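Local atomic coordinates of USP37 protein (PDB entry 3U12), a protein that probably removes ubiquitin from proteins as a cysteine-type deubiquitinase, and is present here as its pleckstrin homology (PH) domain alone. Residues L20-P25 with E109-F114; R27-Q32 with N95-I100; K37-S42 with Y58-I63; H71-V76 with A117-R122. All blocks are in the same frame, centred on the assembly; numbering follows the deposited sequence.

Interaction 1 of 4, residues L20-P25 with E109-F114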
loop_
_atom_site.group_PDB
_atom_site.type_symbol
_atom_site.label_atom_id
_atom_site.label_comp_id
_atom_site.label_asym_id
_atom_site.label_seq_id
_atom_site.Cartn_x
_atom_site.Cartn_y
_atom_site.Cartn_z
ATOM N N LEU A 20 6.952 1.148 -9.174
ATOM C CA LEU A 20 6.964 1.015 -7.725
ATOM C C LEU A 20 5.984 -0.075 -7.387
ATOM O O LEU A 20 4.769 0.130 -7.490
ATOM C CB LEU A 20 6.541 2.327 -7.054
ATOM C CG LEU A 20 7.508 3.493 -7.130
ATOM C CD1 LEU A 20 6.775 4.748 -7.539
ATOM C CD2 LEU A 20 8.184 3.700 -5.789
ATOM N N LYS A 21 6.511 -1.247 -7.005
ATOM C CA LYS A 21 5.682 -2.409 -6.703
ATOM C C LYS A 21 6.343 -3.203 -5.604
ATOM O O LYS A 21 7.533 -3.481 -5.693
ATOM C CB LYS A 21 5.533 -3.274 -7.971
ATOM C CG LYS A 21 4.532 -4.416 -7.844
ATOM C CD LYS A 21 4.528 -5.206 -9.139
ATOM C CE LYS A 21 3.422 -6.212 -9.204
ATOM N NZ LYS A 21 3.553 -7.029 -10.437
ATOM N N ILE A 22 5.589 -3.530 -4.546
ATOM C CA ILE A 22 6.130 -4.304 -3.422
ATOM C C ILE A 22 5.227 -5.492 -3.161
ATOM O O ILE A 22 4.023 -5.398 -3.386
ATOM C CB ILE A 22 6.376 -3.433 -2.161
ATOM C CG1 ILE A 22 5.113 -2.630 -1.766
ATOM C CG2 ILE A 22 7.625 -2.493 -2.373
ATOM C CD1 ILE A 22 5.181 -2.084 -0.339
ATOM N N HIS A 23 5.799 -6.578 -2.643
ATOM C CA HIS A 23 5.160 -7.870 -2.434
ATOM C C HIS A 23 5.168 -8.349 -0.988
ATOM O O HIS A 23 6.134 -8.116 -0.267
ATOM C CB HIS A 23 5.892 -8.918 -3.300
ATOM C CG HIS A 23 5.951 -8.564 -4.754
ATOM N ND1 HIS A 23 5.068 -9.119 -5.673
ATOM C CD2 HIS A 23 6.777 -7.710 -5.403
ATOM C CE1 HIS A 23 5.384 -8.584 -6.840
ATOM N NE2 HIS A 23 6.395 -7.719 -6.726
ATOM N N GLY A 24 4.121 -9.090 -0.608
ATOM C CA GLY A 24 4.025 -9.675 0.724
ATOM C C GLY A 24 2.601 -9.950 1.162
ATOM O O GLY A 24 1.665 -9.569 0.462
ATOM N N PRO A 25 2.395 -10.586 2.337
ATOM C CA PRO A 25 1.022 -10.766 2.827
ATOM C C PRO A 25 0.352 -9.396 3.005
ATOM O O PRO A 25 0.970 -8.453 3.513
ATOM C CB PRO A 25 1.208 -11.503 4.157
ATOM C CG PRO A 25 2.588 -12.092 4.089
ATOM C CD PRO A 25 3.382 -11.083 3.322
ATOM N N GLU A 109 10.996 1.166 2.466
ATOM C CA GLU A 109 11.439 2.539 2.691
ATOM C C GLU A 109 11.280 3.403 1.435
ATOM O O GLU A 109 10.895 4.566 1.540
ATOM C CB GLU A 109 12.879 2.555 3.192
ATOM C CG GLU A 109 12.976 2.200 4.661
ATOM C CD GLU A 109 14.402 2.182 5.170
ATOM O OE1 GLU A 109 14.962 3.278 5.401
ATOM O OE2 GLU A 109 14.964 1.074 5.328
ATOM N N GLU A 110 11.556 2.826 0.257
ATOM C CA GLU A 110 11.397 3.506 -1.024
ATOM C C GLU A 110 9.908 3.823 -1.255
ATOM O O GLU A 110 9.571 4.948 -1.644
ATOM C CB GLU A 110 11.978 2.648 -2.157
ATOM C CG GLU A 110 11.886 3.303 -3.525
ATOM C CD GLU A 110 12.296 2.472 -4.724
ATOM O OE1 GLU A 110 12.648 1.281 -4.553
ATOM O OE2 GLU A 110 12.270 3.026 -5.847
HETATM N N MSE A 111 9.017 2.845 -0.976
HETATM C CA MSE A 111 7.561 3.029 -1.098
HETATM C C MSE A 111 7.091 4.114 -0.129
HETATM O O MSE A 111 6.325 4.963 -0.544
HETATM C CB MSE A 111 6.788 1.714 -0.900
HETATM C CG MSE A 111 5.274 1.864 -1.070
HETATM SE SE MSE A 111 4.753 2.493 -2.845
HETATM C CE MSE A 111 4.716 0.668 -3.764
ATOM N N ARG A 112 7.534 4.084 1.133
ATOM C CA ARG A 112 7.179 5.097 2.142
ATOM C C ARG A 112 7.603 6.506 1.682
ATOM O O ARG A 112 6.807 7.441 1.793
ATOM C CB ARG A 112 7.822 4.780 3.503
ATOM C CG ARG A 112 7.251 5.615 4.659
ATOM C CD ARG A 112 8.175 6.733 5.112
ATOM N NE ARG A 112 9.135 6.274 6.114
ATOM C CZ ARG A 112 10.381 5.901 5.846
ATOM N NH1 ARG A 112 11.183 5.498 6.822
ATOM N NH2 ARG A 112 10.840 5.936 4.600
ATOM N N LEU A 113 8.838 6.641 1.159
ATOM C CA LEU A 113 9.360 7.910 0.649
ATOM C C LEU A 113 8.455 8.427 -0.483
ATOM O O LEU A 113 8.030 9.575 -0.438
ATOM C CB LEU A 113 10.806 7.717 0.155
ATOM C CG LEU A 113 11.555 8.936 -0.336
ATOM C CD1 LEU A 113 11.658 9.965 0.742
ATOM C CD2 LEU A 113 12.959 8.557 -0.743
ATOM N N PHE A 114 8.063 7.536 -1.413
ATOM C CA PHE A 114 7.176 7.902 -2.498
ATOM C C PHE A 114 5.802 8.320 -1.962
ATOM O O PHE A 114 5.241 9.332 -2.414
ATOM C CB PHE A 114 7.046 6.765 -3.534
ATOM C CG PHE A 114 6.089 7.118 -4.651
ATOM C CD1 PHE A 114 6.486 7.949 -5.692
ATOM C CD2 PHE A 114 4.775 6.654 -4.638
ATOM C CE1 PHE A 114 5.592 8.289 -6.718
ATOM C CE2 PHE A 114 3.888 6.998 -5.659
ATOM C CZ PHE A 114 4.298 7.838 -6.674
#

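Interaction 2 of 4, residues R27-Q32 with N95-I100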
loop_
_atom_site.group_PDB
_atom_site.type_symbol
_atom_site.label_atom_id
_atom_site.label_comp_id
_atom_site.label_asym_id
_atom_site.label_seq_id
_atom_site.Cartn_x
_atom_site.Cartn_y
_atom_site.Cartn_z
ATOM N N ARG A 27 -3.302 -7.224 4.192
ATOM C CA ARG A 27 -4.536 -7.174 4.968
ATOM C C ARG A 27 -5.102 -5.774 4.769
ATOM O O ARG A 27 -4.362 -4.800 4.851
ATOM C CB ARG A 27 -4.244 -7.410 6.461
ATOM C CG ARG A 27 -5.240 -8.317 7.141
ATOM C CD ARG A 27 -5.264 -8.097 8.641
ATOM N NE ARG A 27 -6.150 -6.990 9.001
ATOM C CZ ARG A 27 -5.774 -5.908 9.677
ATOM N NH1 ARG A 27 -4.522 -5.786 10.104
ATOM N NH2 ARG A 27 -6.649 -4.949 9.945
ATOM N N ILE A 28 -6.400 -5.669 4.469
ATOM C CA ILE A 28 -7.024 -4.368 4.248
ATOM C C ILE A 28 -8.291 -4.222 5.102
ATOM O O ILE A 28 -9.016 -5.194 5.318
ATOM C CB ILE A 28 -7.329 -4.172 2.716
ATOM C CG1 ILE A 28 -6.005 -4.160 1.874
ATOM C CG2 ILE A 28 -8.137 -2.884 2.434
ATOM C CD1 ILE A 28 -6.234 -4.334 0.440
ATOM N N ARG A 29 -8.547 -3.003 5.577
ATOM C CA ARG A 29 -9.756 -2.644 6.305
ATOM C C ARG A 29 -10.329 -1.443 5.528
ATOM O O ARG A 29 -9.728 -0.365 5.523
ATOM C CB ARG A 29 -9.444 -2.321 7.781
ATOM C CG ARG A 29 -10.616 -1.744 8.577
ATOM C CD ARG A 29 -10.356 -1.676 10.084
ATOM N NE ARG A 29 -9.096 -1.006 10.434
ATOM C CZ ARG A 29 -8.949 0.309 10.572
ATOM N NH1 ARG A 29 -9.980 1.125 10.383
ATOM N NH2 ARG A 29 -7.769 0.820 10.894
ATOM N N SER A 30 -11.430 -1.667 4.792
ATOM C CA SER A 30 -12.081 -0.623 3.990
ATOM C C SER A 30 -13.521 -0.958 3.732
ATOM O O SER A 30 -13.943 -2.105 3.880
ATOM C CB SER A 30 -11.344 -0.397 2.657
ATOM O OG SER A 30 -11.547 -1.492 1.785
HETATM N N MSE A 31 -14.289 0.057 3.344
HETATM C CA MSE A 31 -15.694 -0.067 2.980
HETATM C C MSE A 31 -15.825 -1.010 1.756
HETATM O O MSE A 31 -16.722 -1.861 1.742
HETATM C CB MSE A 31 -16.246 1.328 2.629
HETATM C CG MSE A 31 -16.555 2.184 3.843
HETATM SE SE MSE A 31 -18.094 1.474 4.820
HETATM C CE MSE A 31 -19.568 2.332 3.811
ATOM N N GLN A 32 -14.912 -0.875 0.739
ATOM C CA GLN A 32 -15.006 -1.702 -0.476
ATOM C C GLN A 32 -14.509 -3.141 -0.266
ATOM O O GLN A 32 -14.871 -4.018 -1.047
ATOM C CB GLN A 32 -14.316 -1.040 -1.693
ATOM C CG GLN A 32 -12.772 -1.048 -1.690
ATOM C CD GLN A 32 -12.176 -0.683 -3.044
ATOM O OE1 GLN A 32 -12.745 -0.957 -4.107
ATOM N NE2 GLN A 32 -11.014 -0.050 -3.036
ATOM N N ASN A 95 -10.279 6.731 5.734
ATOM C CA ASN A 95 -10.044 5.797 6.846
ATOM C C ASN A 95 -9.732 4.368 6.412
ATOM O O ASN A 95 -9.560 3.507 7.281
ATOM C CB ASN A 95 -11.191 5.824 7.888
ATOM C CG ASN A 95 -11.250 7.119 8.649
ATOM O OD1 ASN A 95 -10.225 7.681 9.034
ATOM N ND2 ASN A 95 -12.452 7.626 8.879
ATOM N N SER A 96 -9.601 4.116 5.087
ATOM C CA SER A 96 -9.157 2.817 4.590
ATOM C C SER A 96 -7.745 2.574 5.174
ATOM O O SER A 96 -6.935 3.508 5.275
ATOM C CB SER A 96 -9.064 2.807 3.075
ATOM O OG SER A 96 -10.280 3.192 2.463
ATOM N N PHE A 97 -7.498 1.351 5.635
ATOM C CA PHE A 97 -6.225 0.961 6.224
ATOM C C PHE A 97 -5.692 -0.217 5.425
ATOM O O PHE A 97 -6.352 -1.254 5.348
ATOM C CB PHE A 97 -6.424 0.556 7.679
ATOM C CG PHE A 97 -5.149 0.250 8.431
ATOM C CD1 PHE A 97 -4.219 1.247 8.694
ATOM C CD2 PHE A 97 -4.899 -1.032 8.912
ATOM C CE1 PHE A 97 -3.046 0.964 9.397
ATOM C CE2 PHE A 97 -3.738 -1.309 9.641
ATOM C CZ PHE A 97 -2.826 -0.307 9.889
ATOM N N LEU A 98 -4.524 -0.041 4.811
ATOM C CA LEU A 98 -3.865 -1.052 3.990
ATOM C C LEU A 98 -2.559 -1.445 4.617
ATOM O O LEU A 98 -1.708 -0.583 4.869
ATOM C CB LEU A 98 -3.602 -0.530 2.564
ATOM C CG LEU A 98 -4.836 -0.311 1.660
ATOM C CD1 LEU A 98 -5.529 1.009 1.961
ATOM C CD2 LEU A 98 -4.432 -0.284 0.216
ATOM N N SER A 99 -2.380 -2.744 4.839
ATOM C CA SER A 99 -1.151 -3.272 5.412
ATOM C C SER A 99 -0.490 -4.287 4.497
ATOM O O SER A 99 -1.167 -5.073 3.834
ATOM C CB SER A 99 -1.419 -3.883 6.779
ATOM O OG SER A 99 -1.750 -2.850 7.684
ATOM N N ILE A 100 0.839 -4.246 4.452
ATOM C CA ILE A 100 1.637 -5.183 3.662
ATOM C C ILE A 100 2.817 -5.569 4.539
ATOM O O ILE A 100 3.493 -4.701 5.104
ATOM C CB ILE A 100 2.009 -4.682 2.238
ATOM C CG1 ILE A 100 2.709 -5.820 1.416
ATOM C CG2 ILE A 100 2.849 -3.399 2.286
ATOM C CD1 ILE A 100 2.806 -5.602 -0.122
#

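Interaction 3 of 4, residues K37-S42 with Y58-I63. With SO4 (sulfate ion), chain E.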
loop_
_atom_site.group_PDB
_atom_site.type_symbol
_atom_site.label_atom_id
_atom_site.label_comp_id
_atom_site.label_asym_id
_atom_site.label_seq_id
_atom_site.Cartn_x
_atom_site.Cartn_y
_atom_site.Cartn_z
ATOM N N LYS A 37 -8.563 -11.101 5.417
ATOM C CA LYS A 37 -7.556 -11.895 6.125
ATOM C C LYS A 37 -6.223 -11.590 5.418
ATOM O O LYS A 37 -6.234 -10.950 4.365
ATOM C CB LYS A 37 -7.886 -13.393 6.040
ATOM C CG LYS A 37 -8.607 -13.929 7.272
ATOM N N TRP A 38 -5.082 -12.010 5.990
ATOM C CA TRP A 38 -3.783 -11.810 5.348
ATOM C C TRP A 38 -3.729 -12.636 4.058
ATOM O O TRP A 38 -4.001 -13.834 4.087
ATOM C CB TRP A 38 -2.640 -12.207 6.282
ATOM C CG TRP A 38 -2.380 -11.223 7.379
ATOM C CD1 TRP A 38 -2.701 -11.368 8.702
ATOM C CD2 TRP A 38 -1.691 -9.971 7.266
ATOM N NE1 TRP A 38 -2.231 -10.291 9.423
ATOM C CE2 TRP A 38 -1.617 -9.413 8.563
ATOM C CE3 TRP A 38 -1.085 -9.285 6.199
ATOM C CZ2 TRP A 38 -1.025 -8.169 8.809
ATOM C CZ3 TRP A 38 -0.491 -8.056 6.447
ATOM C CH2 TRP A 38 -0.469 -7.510 7.738
ATOM N N LYS A 39 -3.448 -11.979 2.923
ATOM C CA LYS A 39 -3.398 -12.656 1.627
ATOM C C LYS A 39 -2.178 -12.185 0.864
ATOM O O LYS A 39 -1.995 -10.978 0.685
ATOM C CB LYS A 39 -4.653 -12.348 0.779
ATOM C CG LYS A 39 -5.959 -12.917 1.308
ATOM C CD LYS A 39 -7.191 -12.380 0.539
ATOM C CE LYS A 39 -7.247 -12.736 -0.938
ATOM N NZ LYS A 39 -6.910 -14.164 -1.214
ATOM N N GLU A 40 -1.389 -13.133 0.355
ATOM C CA GLU A 40 -0.184 -12.843 -0.420
ATOM C C GLU A 40 -0.534 -12.036 -1.675
ATOM O O GLU A 40 -1.472 -12.384 -2.396
ATOM C CB GLU A 40 0.491 -14.160 -0.817
ATOM C CG GLU A 40 1.905 -13.999 -1.356
ATOM C CD GLU A 40 2.937 -13.428 -0.397
ATOM O OE1 GLU A 40 3.809 -12.665 -0.870
ATOM O OE2 GLU A 40 2.877 -13.733 0.817
ATOM N N GLY A 41 0.229 -10.981 -1.936
ATOM C CA GLY A 41 -0.006 -10.171 -3.127
ATOM C C GLY A 41 0.962 -9.033 -3.299
ATOM O O GLY A 41 2.074 -9.096 -2.799
ATOM N N SER A 42 0.536 -7.967 -3.984
ATOM C CA SER A 42 1.398 -6.827 -4.200
ATOM C C SER A 42 0.614 -5.511 -4.199
ATOM O O SER A 42 -0.600 -5.518 -4.444
ATOM C CB SER A 42 2.151 -6.997 -5.522
ATOM O OG SER A 42 1.259 -6.853 -6.619
ATOM N N TYR A 58 -3.773 -9.783 -5.880
ATOM C CA TYR A 58 -3.580 -10.962 -5.049
ATOM C C TYR A 58 -3.073 -12.089 -5.911
ATOM O O TYR A 58 -3.449 -12.182 -7.082
ATOM C CB TYR A 58 -4.876 -11.378 -4.346
ATOM C CG TYR A 58 -5.351 -10.371 -3.322
ATOM C CD1 TYR A 58 -4.567 -10.047 -2.216
ATOM C CD2 TYR A 58 -6.615 -9.790 -3.420
ATOM C CE1 TYR A 58 -4.998 -9.120 -1.273
ATOM C CE2 TYR A 58 -7.060 -8.868 -2.476
ATOM C CZ TYR A 58 -6.261 -8.563 -1.386
ATOM O OH TYR A 58 -6.690 -7.642 -0.467
ATOM N N ASN A 59 -2.197 -12.937 -5.340
ATOM C CA ASN A 59 -1.668 -14.121 -6.019
ATOM C C ASN A 59 -2.796 -15.052 -6.459
ATOM O O ASN A 59 -2.706 -15.578 -7.554
ATOM C CB ASN A 59 -0.697 -14.897 -5.120
ATOM C CG ASN A 59 0.659 -14.274 -4.965
ATOM O OD1 ASN A 59 0.887 -13.093 -5.247
ATOM N ND2 ASN A 59 1.595 -15.068 -4.487
ATOM N N THR A 60 -3.856 -15.227 -5.632
ATOM C CA THR A 60 -5.002 -16.105 -5.931
ATOM C C THR A 60 -5.840 -15.618 -7.128
ATOM O O THR A 60 -6.609 -16.397 -7.675
ATOM C CB THR A 60 -5.904 -16.335 -4.701
ATOM O OG1 THR A 60 -6.057 -15.120 -3.973
ATOM C CG2 THR A 60 -5.387 -17.433 -3.787
ATOM N N GLY A 61 -5.685 -14.357 -7.523
ATOM C CA GLY A 61 -6.413 -13.809 -8.664
ATOM C C GLY A 61 -7.541 -12.874 -8.290
ATOM O O GLY A 61 -7.474 -12.192 -7.262
ATOM N N GLY A 62 -8.574 -12.853 -9.126
ATOM C CA GLY A 62 -9.707 -11.949 -8.966
ATOM C C GLY A 62 -9.424 -10.589 -9.592
ATOM O O GLY A 62 -8.297 -10.322 -10.020
ATOM N N ILE A 63 -10.435 -9.708 -9.649
ATOM C CA ILE A 63 -10.252 -8.353 -10.196
ATOM C C ILE A 63 -9.515 -7.475 -9.161
ATOM O O ILE A 63 -10.035 -7.288 -8.057
ATOM C CB ILE A 63 -11.600 -7.724 -10.646
ATOM C CG1 ILE A 63 -12.230 -8.550 -11.800
ATOM C CG2 ILE A 63 -11.388 -6.246 -11.096
ATOM C CD1 ILE A 63 -13.750 -8.511 -11.859
HETATM S S SO4 E . -11.346 -12.004 2.749
HETATM O O1 SO4 E . -12.222 -12.201 3.923
HETATM O O2 SO4 E . -11.667 -10.717 2.114
HETATM O O3 SO4 E . -9.935 -12.038 3.178
HETATM O O4 SO4 E . -11.563 -13.083 1.775
HETATM O O HOH W 1 -6.179 -8.691 1.898
HETATM O O HOH W 2 -3.133 -14.590 -2.717
#

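Interaction 4 of 4, residues H71-V76 with A117-R122. With SO4 (sulfate ion), chain C.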
loop_
_atom_site.group_PDB
_atom_site.type_symbol
_atom_site.label_atom_id
_atom_site.label_comp_id
_atom_site.label_asym_id
_atom_site.label_seq_id
_atom_site.Cartn_x
_atom_site.Cartn_y
_atom_site.Cartn_z
ATOM N N HIS A 71 -4.175 13.409 -2.906
ATOM C CA HIS A 71 -5.070 14.130 -1.984
ATOM C C HIS A 71 -5.906 13.131 -1.159
ATOM O O HIS A 71 -7.062 13.433 -0.862
ATOM C CB HIS A 71 -6.027 15.096 -2.759
ATOM C CG HIS A 71 -5.320 16.110 -3.603
ATOM N ND1 HIS A 71 -4.623 17.160 -3.039
ATOM C CD2 HIS A 71 -5.229 16.197 -4.949
ATOM C CE1 HIS A 71 -4.131 17.855 -4.053
ATOM N NE2 HIS A 71 -4.464 17.311 -5.222
ATOM N N ASN A 72 -5.350 11.929 -0.849
ATOM C CA ASN A 72 -6.095 10.884 -0.131
ATOM C C ASN A 72 -5.240 10.109 0.891
ATOM O O ASN A 72 -5.729 9.159 1.490
ATOM C CB ASN A 72 -6.778 9.911 -1.127
ATOM C CG ASN A 72 -7.910 9.086 -0.528
ATOM O OD1 ASN A 72 -8.626 9.535 0.358
ATOM N ND2 ASN A 72 -8.101 7.851 -0.992
ATOM N N ILE A 73 -3.999 10.523 1.129
ATOM C CA ILE A 73 -3.134 9.860 2.112
ATOM C C ILE A 73 -3.253 10.597 3.449
ATOM O O ILE A 73 -3.128 11.830 3.496
ATOM C CB ILE A 73 -1.648 9.785 1.652
ATOM C CG1 ILE A 73 -1.488 8.890 0.393
ATOM C CG2 ILE A 73 -0.736 9.282 2.789
ATOM C CD1 ILE A 73 -0.010 8.958 -0.227
ATOM N N LYS A 74 -3.506 9.835 4.519
ATOM C CA LYS A 74 -3.611 10.365 5.870
ATOM C C LYS A 74 -2.269 10.155 6.551
ATOM O O LYS A 74 -1.659 11.128 7.004
ATOM C CB LYS A 74 -4.751 9.682 6.647
ATOM C CG LYS A 74 -5.181 10.487 7.882
ATOM C CD LYS A 74 -5.907 9.645 8.910
ATOM C CE LYS A 74 -7.406 9.677 8.759
ATOM N NZ LYS A 74 -8.075 9.141 9.974
ATOM N N ASN A 75 -1.787 8.894 6.609
ATOM C CA ASN A 75 -0.483 8.589 7.221
ATOM C C ASN A 75 0.123 7.290 6.683
ATOM O O ASN A 75 -0.570 6.451 6.079
ATOM C CB ASN A 75 -0.538 8.594 8.763
ATOM C CG ASN A 75 -1.563 7.699 9.398
ATOM O OD1 ASN A 75 -1.479 6.472 9.332
ATOM N ND2 ASN A 75 -2.494 8.298 10.128
ATOM N N VAL A 76 1.437 7.181 6.821
ATOM C CA VAL A 76 2.241 6.028 6.413
ATOM C C VAL A 76 3.203 5.684 7.546
ATOM O O VAL A 76 3.972 6.539 7.997
ATOM C CB VAL A 76 2.995 6.184 5.057
ATOM C CG1 VAL A 76 3.477 4.826 4.554
ATOM C CG2 VAL A 76 2.133 6.860 3.996
ATOM N N ALA A 117 5.997 11.773 -0.408
ATOM C CA ALA A 117 6.051 12.789 -1.466
ATOM C C ALA A 117 4.625 13.039 -2.097
ATOM O O ALA A 117 4.242 14.187 -2.296
ATOM C CB ALA A 117 7.050 12.379 -2.530
ATOM N N VAL A 118 3.825 11.978 -2.314
ATOM C CA VAL A 118 2.441 12.104 -2.832
ATOM C C VAL A 118 1.585 12.874 -1.809
ATOM O O VAL A 118 0.871 13.816 -2.168
ATOM C CB VAL A 118 1.825 10.718 -3.130
ATOM C CG1 VAL A 118 0.334 10.831 -3.480
ATOM C CG2 VAL A 118 2.584 10.027 -4.247
ATOM N N HIS A 119 1.691 12.481 -0.525
ATOM C CA HIS A 119 0.971 13.080 0.589
ATOM C C HIS A 119 1.249 14.594 0.662
ATOM O O HIS A 119 0.332 15.369 0.946
ATOM C CB HIS A 119 1.356 12.356 1.892
ATOM C CG HIS A 119 0.745 12.923 3.141
ATOM N ND1 HIS A 119 -0.619 13.041 3.293
ATOM C CD2 HIS A 119 1.345 13.351 4.271
ATOM C CE1 HIS A 119 -0.812 13.563 4.491
ATOM N NE2 HIS A 119 0.336 13.751 5.127
ATOM N N GLN A 120 2.497 15.002 0.325
ATOM C CA GLN A 120 2.941 16.393 0.303
ATOM C C GLN A 120 2.700 17.083 -1.063
ATOM O O GLN A 120 3.198 18.185 -1.272
ATOM C CB GLN A 120 4.416 16.476 0.697
ATOM C CG GLN A 120 4.650 16.192 2.171
ATOM C CD GLN A 120 6.101 16.368 2.515
ATOM O OE1 GLN A 120 6.724 17.377 2.184
ATOM N NE2 GLN A 120 6.656 15.405 3.219
ATOM N N ASN A 121 1.913 16.445 -1.969
ATOM C CA ASN A 121 1.520 16.965 -3.293
ATOM C C ASN A 121 2.740 17.266 -4.199
ATOM O O ASN A 121 2.900 18.380 -4.695
ATOM C CB ASN A 121 0.570 18.190 -3.148
ATOM C CG ASN A 121 -0.686 17.910 -2.330
ATOM O OD1 ASN A 121 -1.285 16.841 -2.401
ATOM N ND2 ASN A 121 -1.142 18.876 -1.551
ATOM N N ARG A 122 3.602 16.246 -4.399
ATOM C CA ARG A 122 4.822 16.321 -5.210
ATOM C C ARG A 122 4.802 15.212 -6.270
ATOM O O ARG A 122 5.675 15.149 -7.136
ATOM C CB ARG A 122 6.066 16.177 -4.318
ATOM C CG ARG A 122 6.279 17.326 -3.339
ATOM C CD ARG A 122 7.551 17.142 -2.540
ATOM N NE ARG A 122 8.742 17.322 -3.372
ATOM C CZ ARG A 122 9.347 18.489 -3.580
ATOM N NH1 ARG A 122 8.899 19.593 -2.992
ATOM N NH2 ARG A 122 10.406 18.559 -4.374
HETATM S S SO4 C . -4.645 17.280 0.613
HETATM O O1 SO4 C . -4.467 18.527 1.372
HETATM O O2 SO4 C . -6.007 17.236 0.062
HETATM O O3 SO4 C . -3.664 17.239 -0.476
HETATM O O4 SO4 C . -4.431 16.125 1.502
HETATM O O HOH W 3 -1.566 14.336 -2.742
#

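Interaction 1 of 4, residues L20-P25 with E109-F114
The C-terminal helix of a PH domain packs against the first strand of the sheet here, a contact carried mainly by Leu20, Ile22, Met111 and Phe114. Most of the contact is apolar. Leu20 CD1 lies over one face of the Phe114 ring. This methyl sits 3.6 Å above the Phe114 ring plane, over the centre, and the line from Leu20 CD1 to the ring centroid is 9° off the normal, a CH-pi contact. The other branch, Leu20 CD2, rests 4.0 Å from Phe114 CB. Phe114 leaves the helix with CG trans to the backbone N (chi1 178°), and the ring thereby reaches the Leu20 methyl.

In the PH fold one long C-terminal helix closes an open end of the curled antiparallel sheet. Met111, deposited as selenomethionine, lies between helix 105-119 and strand 21-23. Its chain bends at chi2 (60°) and again at chi3, which turns the terminal methyl back to the strand. That methyl, Met111 CE, meets Ile22 CG1 at 3.9 Å. Met111 CE also lies 3.8 Å from Leu20 O. Ile22 CD1 touches the same side chain further up, 4.0 Å from Met111 CG. Ile22 also packs on Ile100 and Val103 of strand 97-104. At the exposed margin, the extended chain of Glu110 brings OE2 to 4.1 Å from Leu20 CD2.

Interaction 2 of 4, residues R27-Q32 with N95-I100
Strands 27-30 and 97-100 run antiparallel, their axes 4.8 Å apart at the closest and 179° between their directions. Arg27 with Ser99 and Arg29 with Phe97 are hydrogen-bonded pairs; Ile28 with Leu98 is the non-hydrogen-bonded pair between them. Arg29 N donates to Phe97 O at 2.8 Å, and Phe97 N returns the bond to Arg29 O. Both lie in the carbonyl plane. The Arg27 N to Ser99 O bond is longer, 3.1 Å, and its donor is tilted from that plane. Ser96 CA adds a CA-H...O contact to Arg29 O.

This pairing joins strand 25-30 to the last strand, 97-104, and so helps curl the PH-domain sheet. Ile28 and Leu98 lie side by side on its buried face, with Ile28 CG1 4.0 Å from Leu98 CG. Phe67 and Val56 pack on both. The other face carries Arg27, Arg29, Phe97 and Ser99. In the conformer described, Arg29 bends at chi3 (52°) and turns its guanidinium so that one face meets Phe97 CB, 3.4 Å above the guanidinium plane and toward its rim. Arg27 NH2 approaches the edge of the Phe97 ring, 4.4 Å from Phe97 CD2. Phe97 also packs on Met89 and Thr91.

Interaction 3 of 4, residues K37-S42 with Y58-I63
Lys39 lies across the Tyr58 ring and ends at Thr60. Its chain bends at chi3 (63°) and chi4 (45°), which lays CE over the ring and carries NZ on to the threonine. Tyr58 has CG anti to its carbonyl carbon (chi1 -66°), which brings the ring to Lys39. Lys39 CE sits 3.8 Å above the Tyr58 ring plane, over its centre. Further back, Lys39 CB touches Tyr58 CD1 at 3.8 Å. Lys39 NZ makes a cation-pi contact, 5.0 Å from the Tyr58 centroid, and donates a hydrogen bond to Thr60 OG1 at 3.0 Å. Glu40 O lies at the Tyr58 ring edge, in its plane.

Glu40 and Asn59 run side by side, pointing the same way, with Glu40 CG 3.3 Å from Asn59 ND2. Asn59 N donates a nearly straight bond to Glu40 O, 3.1 Å long. Water 2 also donates to Glu40 O and accepts from Thr60 N. Tyr58 opens a type I turn that ends at Gly61. The turn follows strand 51-58, the hairpin partner of strand 39-48.

A sulfate, probably from the crystallisation liquor, accepts a bond from Lys37 N. Two bonds grip Glu40 O, one from the turn and one from water. The Lys39 ammonium is probably stabilised by ring face and hydroxyl together.

Interaction 4 of 4, residues H71-V76 with A117-R122
The imidazoles of His71 and His119 and the amide of Asn121 are the flat groups of this contact. His71 has a sulfate at its ring edge, in plane, and water 3 well above one face, toward the rim. His71 ND1 donates to sulfate O3 at 2.7 Å. Asn121 ND2 donates to the same oxygen at 3.2 Å, and the amide plane stands 47° from the His71 ring. His119 has Ile73 O at its edge, near the ring plane, 2.8 Å from His119 ND1. Ile73 O also accepts a bond from Gln93 NE2. With CG anti to the backbone N (chi1 177°), the His119 ring lies beside Ile73, whose CG2 is 3.8 Å from His119 CB.

The contact joins strand 73-80 to the end of the PH-domain helix. A Schellman motif finishes that helix, with Arg122 N bonded to Ala117 O and Asn121 N to Val118 O. Asn121 is its C-prime residue at positive phi. Ile73 CD1 packs on Val118 CG1 at 3.8 Å, the two side chains crossing at about a right angle. Water 3 bridges the segments: it accepts from His71 N and donates to Val118 O and Asn121 OD1. The sulfate, probably from the crystallisation liquor, is also bonded by Gln93 NE2. Lys74 and Asn75 form a classic beta bulge opposite Thr91.

From the N terminus, residues 20-25 open a long loop, which interaction 1 closes at helix 105-119. Interactions 2 and 3 both lie within that span. Interaction 2 brings strand 25-30 to strand 97-104, and interaction 3 closes a shorter loop at 37-42 and 58-63 inside it. Interaction 4 starts at 71-76, after interaction 3 has closed, and ends at 117-122. It therefore crosses interactions 1 and 2. Interactions 1 and 4 join the same helix to strands 21-23 and 73-80. Interactions 2 and 4 meet where Lys74 NZ is hydrogen-bonded to Asn95 OD1. Interactions 3 and 4 do not touch; their centres are about 25 Å apart.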